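Local coordinates for protein glycosyl hydrolase, family 38 (PDB 5KBP) that probably hydrolyses alpha-mannosidic bonds in carbohydrates as a bacterial family 38 glycosyl hydrolase, at residues E34-D37 against N38-L42; N849-A852 against Q853-C857. All blocks are in the same frame, centred on the assembly; numbering follows the deposited sequence.

Contact 1 of 2, residues E34-D37 against N38-L42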
ATOM      1  N   GLU A  34      -1.580 -15.822  16.072  1.00 43.16           N
ATOM      2  CA  GLU A  34      -1.608 -16.412  17.407  1.00 50.04           C
ATOM      3  C   GLU A  34      -2.971 -17.022  17.712  1.00 44.11           C
ATOM      4  O   GLU A  34      -3.055 -18.106  18.302  1.00 42.24           O
ATOM      5  CB  GLU A  34      -1.251 -15.358  18.454  1.00 54.26           C
ATOM      6  CG  GLU A  34       0.195 -14.887  18.400  1.00 70.34           C
ATOM      7  CD  GLU A  34       0.497 -13.810  19.424  1.00 82.33           C
ATOM      8  OE1 GLU A  34      -0.459 -13.248  20.001  1.00 83.23           O
ATOM      9  OE2 GLU A  34       1.690 -13.523  19.651  1.00 82.66           O
ATOM     10  N   LEU A  35      -4.048 -16.342  17.313  1.00 34.76           N
ATOM     11  CA  LEU A  35      -5.390 -16.840  17.594  1.00 33.29           C
ATOM     12  C   LEU A  35      -5.645 -18.166  16.885  1.00 42.79           C
ATOM     13  O   LEU A  35      -6.070 -19.145  17.511  1.00 46.48           O
ATOM     14  CB  LEU A  35      -6.433 -15.802  17.179  1.00 38.29           C
ATOM     15  CG  LEU A  35      -7.889 -16.268  17.228  1.00 38.37           C
ATOM     16  CD1 LEU A  35      -8.316 -16.560  18.655  1.00 44.79           C
ATOM     17  CD2 LEU A  35      -8.806 -15.238  16.594  1.00 32.39           C
ATOM     18  N   VAL A  36      -5.388 -18.216  15.575  1.00 38.49           N
ATOM     19  CA  VAL A  36      -5.656 -19.434  14.814  1.00 31.93           C
ATOM     20  C   VAL A  36      -4.730 -20.563  15.250  1.00 40.67           C
ATOM     21  O   VAL A  36      -5.134 -21.733  15.263  1.00 45.33           O
ATOM     22  CB  VAL A  36      -5.544 -19.150  13.305  1.00 38.08           C
ATOM     23  CG1 VAL A  36      -5.753 -20.425  12.495  1.00 36.10           C
ATOM     24  CG2 VAL A  36      -6.552 -18.086  12.893  1.00 30.25           C
ATOM     25  N   ASP A  37      -3.486 -20.245  15.618  1.00 36.51           N
ATOM     26  CA  ASP A  37      -2.595 -21.272  16.154  1.00 44.97           C
ATOM     27  C   ASP A  37      -3.189 -21.917  17.399  1.00 49.06           C
ATOM     28  O   ASP A  37      -3.119 -23.140  17.569  1.00 48.42           O
ATOM     29  CB  ASP A  37      -1.221 -20.681  16.471  1.00 45.09           C
ATOM     30  CG  ASP A  37      -0.389 -20.431  15.231  1.00 54.39           C
ATOM     31  OD1 ASP A  37      -0.708 -21.004  14.169  1.00 57.31           O
ATOM     32  OD2 ASP A  37       0.595 -19.667  15.323  1.00 51.84           O
ATOM     33  N   ASN A  38      -3.782 -21.109  18.280  1.00 43.97           N
ATOM     34  CA  ASN A  38      -4.360 -21.637  19.510  1.00 43.13           C
ATOM     35  C   ASN A  38      -5.681 -22.356  19.266  1.00 46.74           C
ATOM     36  O   ASN A  38      -5.993 -23.321  19.972  1.00 47.62           O
ATOM     37  CB  ASN A  38      -4.551 -20.509  20.526  1.00 42.32           C
ATOM     38  CG  ASN A  38      -3.232 -19.975  21.056  1.00 52.92           C
ATOM     39  OD1 ASN A  38      -2.262 -20.719  21.200  1.00 53.96           O
ATOM     40  ND2 ASN A  38      -3.190 -18.680  21.347  1.00 56.62           N
ATOM     41  N   VAL A  39      -6.467 -21.908  18.284  1.00 43.65           N
ATOM     42  CA  VAL A  39      -7.714 -22.600  17.968  1.00 42.75           C
ATOM     43  C   VAL A  39      -7.424 -23.982  17.396  1.00 41.21           C
ATOM     44  O   VAL A  39      -8.047 -24.976  17.791  1.00 39.98           O
ATOM     45  CB  VAL A  39      -8.571 -21.755  17.009  1.00 38.57           C
ATOM     46  CG1 VAL A  39      -9.762 -22.562  16.513  1.00 40.99           C
ATOM     47  CG2 VAL A  39      -9.039 -20.489  17.702  1.00 38.02           C
ATOM     48  N   LEU A  40      -6.474 -24.068  16.460  1.00 46.54           N
ATOM     49  CA  LEU A  40      -6.066 -25.368  15.939  1.00 45.49           C
ATOM     50  C   LEU A  40      -5.479 -26.249  17.033  1.00 42.73           C
ATOM     51  O   LEU A  40      -5.631 -27.475  16.991  1.00 52.69           O
ATOM     52  CB  LEU A  40      -5.058 -25.187  14.804  1.00 47.48           C
ATOM     53  CG  LEU A  40      -5.566 -24.459  13.557  1.00 48.30           C
ATOM     54  CD1 LEU A  40      -4.473 -24.350  12.504  1.00 48.60           C
ATOM     55  CD2 LEU A  40      -6.787 -25.164  12.996  1.00 42.71           C
ATOM     56  N   ASP A  41      -4.802 -25.646  18.014  1.00 49.14           N
ATOM     57  CA  ASP A  41      -4.296 -26.410  19.150  1.00 59.98           C
ATOM     58  C   ASP A  41      -5.440 -27.079  19.904  1.00 58.88           C
ATOM     59  O   ASP A  41      -5.369 -28.266  20.242  1.00 56.76           O
ATOM     60  CB  ASP A  41      -3.497 -25.486  20.074  1.00 74.66           C
ATOM     61  CG  ASP A  41      -2.595 -26.244  21.034  1.00 93.25           C
ATOM     62  OD1 ASP A  41      -2.996 -27.319  21.530  1.00101.80           O
ATOM     63  OD2 ASP A  41      -1.480 -25.752  21.301  1.00 99.90           O
ATOM     64  N   LEU A  42      -6.512 -26.328  20.167  1.00 51.01           N
ATOM     65  CA  LEU A  42      -7.657 -26.887  20.879  1.00 54.96           C
ATOM     66  C   LEU A  42      -8.411 -27.895  20.019  1.00 59.05           C
ATOM     67  O   LEU A  42      -8.914 -28.901  20.531  1.00 55.81           O
ATOM     68  CB  LEU A  42      -8.591 -25.762  21.327  1.00 46.39           C
ATOM     69  CG  LEU A  42      -8.111 -24.877  22.477  1.00 47.77           C
ATOM     70  CD1 LEU A  42      -8.957 -23.620  22.570  1.00 52.80           C
ATOM     71  CD2 LEU A  42      -8.154 -25.653  23.785  1.00 46.08           C
TER

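Contact 2 of 2, residues N849-A852 against Q853-C857. With SO4 (sulfate ion), chain I.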
ATOM      1  N   ASN A 849     -36.146  -4.250  -9.350  1.00 50.61           N
ATOM      2  CA  ASN A 849     -37.289  -3.356  -9.468  1.00 53.14           C
ATOM      3  C   ASN A 849     -37.113  -2.162  -8.539  1.00 55.60           C
ATOM      4  O   ASN A 849     -36.750  -2.321  -7.368  1.00 63.28           O
ATOM      5  CB  ASN A 849     -38.581  -4.102  -9.133  1.00 57.27           C
ATOM      6  CG  ASN A 849     -39.827  -3.344  -9.555  1.00 58.26           C
ATOM      7  OD1 ASN A 849     -39.791  -2.135  -9.794  1.00 55.42           O
ATOM      8  ND2 ASN A 849     -40.944  -4.055  -9.640  1.00 57.35           N
ATOM      9  N   LEU A 850     -37.373  -0.968  -9.062  1.00 52.98           N
ATOM     10  CA  LEU A 850     -37.288   0.254  -8.276  1.00 51.41           C
ATOM     11  C   LEU A 850     -38.592   0.599  -7.568  1.00 55.50           C
ATOM     12  O   LEU A 850     -38.578   1.428  -6.651  1.00 55.40           O
ATOM     13  CB  LEU A 850     -36.875   1.428  -9.172  1.00 53.64           C
ATOM     14  CG  LEU A 850     -35.492   1.373  -9.826  1.00 54.22           C
ATOM     15  CD1 LEU A 850     -35.374   2.422 -10.920  1.00 49.55           C
ATOM     16  CD2 LEU A 850     -34.408   1.572  -8.781  1.00 52.77           C
ATOM     17  N   THR A 851     -39.706  -0.013  -7.958  1.00 59.64           N
ATOM     18  CA  THR A 851     -41.025   0.341  -7.455  1.00 63.84           C
ATOM     19  C   THR A 851     -41.605  -0.799  -6.624  1.00 57.76           C
ATOM     20  O   THR A 851     -41.019  -1.879  -6.498  1.00 54.21           O
ATOM     21  CB  THR A 851     -41.965   0.692  -8.610  1.00 68.79           C
ATOM     22  OG1 THR A 851     -42.395  -0.510  -9.261  1.00 66.04           O
ATOM     23  CG2 THR A 851     -41.254   1.567  -9.617  1.00 67.87           C
ATOM     24  N   ALA A 852     -42.783  -0.543  -6.057  1.00 57.73           N
ATOM     25  CA  ALA A 852     -43.521  -1.527  -5.280  1.00 62.83           C
ATOM     26  C   ALA A 852     -44.601  -2.227  -6.095  1.00 68.34           C
ATOM     27  O   ALA A 852     -45.453  -2.909  -5.518  1.00 68.85           O
ATOM     28  CB  ALA A 852     -44.145  -0.866  -4.049  1.00 61.66           C
ATOM     29  N   GLN A 853     -44.584  -2.078  -7.417  1.00 68.31           N
ATOM     30  CA  GLN A 853     -45.561  -2.705  -8.292  1.00 71.00           C
ATOM     31  C   GLN A 853     -44.902  -3.779  -9.147  1.00 68.61           C
ATOM     32  O   GLN A 853     -43.704  -3.722  -9.436  1.00 70.24           O
ATOM     33  CB  GLN A 853     -46.238  -1.675  -9.204  1.00 72.69           C
ATOM     34  CG  GLN A 853     -47.310  -0.839  -8.527  1.00 83.61           C
ATOM     35  CD  GLN A 853     -46.735   0.240  -7.634  1.00 94.35           C
ATOM     36  OE1 GLN A 853     -47.079   0.334  -6.456  1.00103.66           O
ATOM     37  NE2 GLN A 853     -45.861   1.068  -8.194  1.00 91.84           N
ATOM     38  N   ASN A 854     -45.704  -4.764  -9.545  1.00 63.53           N
ATOM     39  CA  ASN A 854     -45.260  -5.750 -10.521  1.00 66.15           C
ATOM     40  C   ASN A 854     -45.184  -5.096 -11.895  1.00 61.18           C
ATOM     41  O   ASN A 854     -46.192  -4.605 -12.413  1.00 67.82           O
ATOM     42  CB  ASN A 854     -46.214  -6.942 -10.545  1.00 75.09           C
ATOM     43  CG  ASN A 854     -46.239  -7.697  -9.231  1.00 82.26           C
ATOM     44  OD1 ASN A 854     -45.456  -8.624  -9.020  1.00 86.14           O
ATOM     45  ND2 ASN A 854     -47.142  -7.305  -8.339  1.00 84.96           N
ATOM     46  N   ILE A 855     -43.991  -5.078 -12.481  1.00 52.61           N
ATOM     47  CA  ILE A 855     -43.783  -4.442 -13.780  1.00 51.14           C
ATOM     48  C   ILE A 855     -43.318  -5.497 -14.777  1.00 56.36           C
ATOM     49  O   ILE A 855     -42.721  -6.507 -14.376  1.00 54.57           O
ATOM     50  CB  ILE A 855     -42.779  -3.283 -13.677  1.00 49.52           C
ATOM     51  CG1 ILE A 855     -41.376  -3.812 -13.381  1.00 43.79           C
ATOM     52  CG2 ILE A 855     -43.211  -2.294 -12.604  1.00 52.44           C
ATOM     53  CD1 ILE A 855     -40.335  -2.727 -13.254  1.00 51.06           C
ATOM     54  N   PRO A 856     -43.578  -5.321 -16.072  1.00 60.54           N
ATOM     55  CA  PRO A 856     -43.063  -6.277 -17.059  1.00 59.04           C
ATOM     56  C   PRO A 856     -41.553  -6.157 -17.192  1.00 66.00           C
ATOM     57  O   PRO A 856     -40.997  -5.056 -17.203  1.00 66.49           O
ATOM     58  CB  PRO A 856     -43.774  -5.870 -18.354  1.00 62.32           C
ATOM     59  CG  PRO A 856     -44.090  -4.424 -18.164  1.00 62.17           C
ATOM     60  CD  PRO A 856     -44.388  -4.261 -16.700  1.00 62.93           C
ATOM     61  N   CYS A 857     -40.885  -7.308 -17.290  1.00 71.05           N
ATOM     62  CA  CYS A 857     -39.424  -7.319 -17.380  1.00 74.49           C
ATOM     63  C   CYS A 857     -39.005  -8.547 -18.192  1.00 77.16           C
ATOM     64  O   CYS A 857     -38.813  -9.634 -17.644  1.00 85.67           O
ATOM     65  CB  CYS A 857     -38.779  -7.312 -16.002  1.00 80.91           C
ATOM     66  SG  CYS A 857     -36.997  -7.005 -16.016  1.00 81.67           S
TER
HETATM   67  S   SO4 I 907     -44.411   3.204  -5.819  0.80101.21           S
HETATM   68  O1  SO4 I 907     -44.244   4.519  -5.207  0.80103.59           O
HETATM   69  O2  SO4 I 907     -44.098   3.283  -7.243  0.80 93.83           O
HETATM   70  O3  SO4 I 907     -45.794   2.768  -5.650  0.80103.53           O
HETATM   71  O4  SO4 I 907     -43.517   2.247  -5.175  0.80 98.93           O

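Contact 1 of 2, residues E34-D37 against N38-L42
Two turns of the helix 25-45, in the family 38 N-terminal domain, meet here through the paired side chains of V36 with L40 and L35 with V39. CG1 of V36 lies 4.1 Å from CD1 of L40, the two side chains set alongside each other on one flank of the helix. V36 turns CG1 anti to its own amide nitrogen (chi1 177°), on the carbonyl side, from where it meets the tip of the leucine. One step back, CD1 of L35 comes within 4.1 Å of CG2 of V39, again alongside. The backbone beneath is regular alpha-helix, with i to i+4 bonds of 2.9-3.1 Å from N38 N to E34 O, V39 N to L35 O, L40 N to V36 O and D41 N to D37 O. The bond to V36 O is nearly straight, at 173°. Y64 of helix 59-65 touches both V36 and L40, while V238 packs on V39. D37 directs its carboxylate out of the contact, where OD1 is hydrogen-bonded to the hydroxyl of Y64 and forms a salt bridge with R68. E34 reaches the dimer interface, its OE1 pairing with K478 of the second subunit.

Contact 2 of 2, residues N849-A852 against Q853-C857
Hydrogen bonds centred on the side chains of N849 and T851 tie the start of this loop to Q853. ND2 of N849 donates to Q853 O at 2.8 Å, approaching nearly in line with the carbonyl, and it also binds R888 O. The other end of the amide closes an Asx turn: OD1 accepts T851 N (2.8 Å) from above its plane, and OG1 of T851 (3.1 Å) from the same face. With chi1 at 76°, T851 holds OG1 between its own amide nitrogen and carbonyl carbon, where the hydroxyl can also take Q853 N at 3.3 Å. Van der Waals contact comes from I855, which faces N849 and sets CD1 3.6 Å from OD1, while its CG2 lies near the threonine hydroxyl; I829 of strand 829-836 touches the same isoleucine. A sulfate, probably from the crystallisation liquor, is bound by A852 and Q853, just past the Asx turn. A852 N donates to its O4 at 3.0 Å. A bend at chi2 (76°) folds the glutamine chain back, and NE2 of Q853 donates to O2 (3.0 Å) and O3 (3.1 Å). Both ends of the buried N849 amide are therefore engaged, which fixes its flip, whereas the anion is held here by neutral N-H donors.

How the contacts relate
The two contacts stand at distant points of the chain, their centres 50 Å apart and their nearest atoms about 39 Å apart, and they share no helix or sheet. Contact 1 comes first, on helix 25-45 of the N-terminal family 38 domain; contact 2 follows some 800 residues later, in the C-terminal beta-sandwich region, in the loop that leaves strand 843-849 for strand 860-861. One joins successive turns of a helix and the other shapes a loop at a strand end. Contact 1 lies farther out from the chain centre and reaches the second subunit through E34, whereas no other protein chain touches 849-857. They are thus local features of separate parts of a multidomain chain, without direct contact.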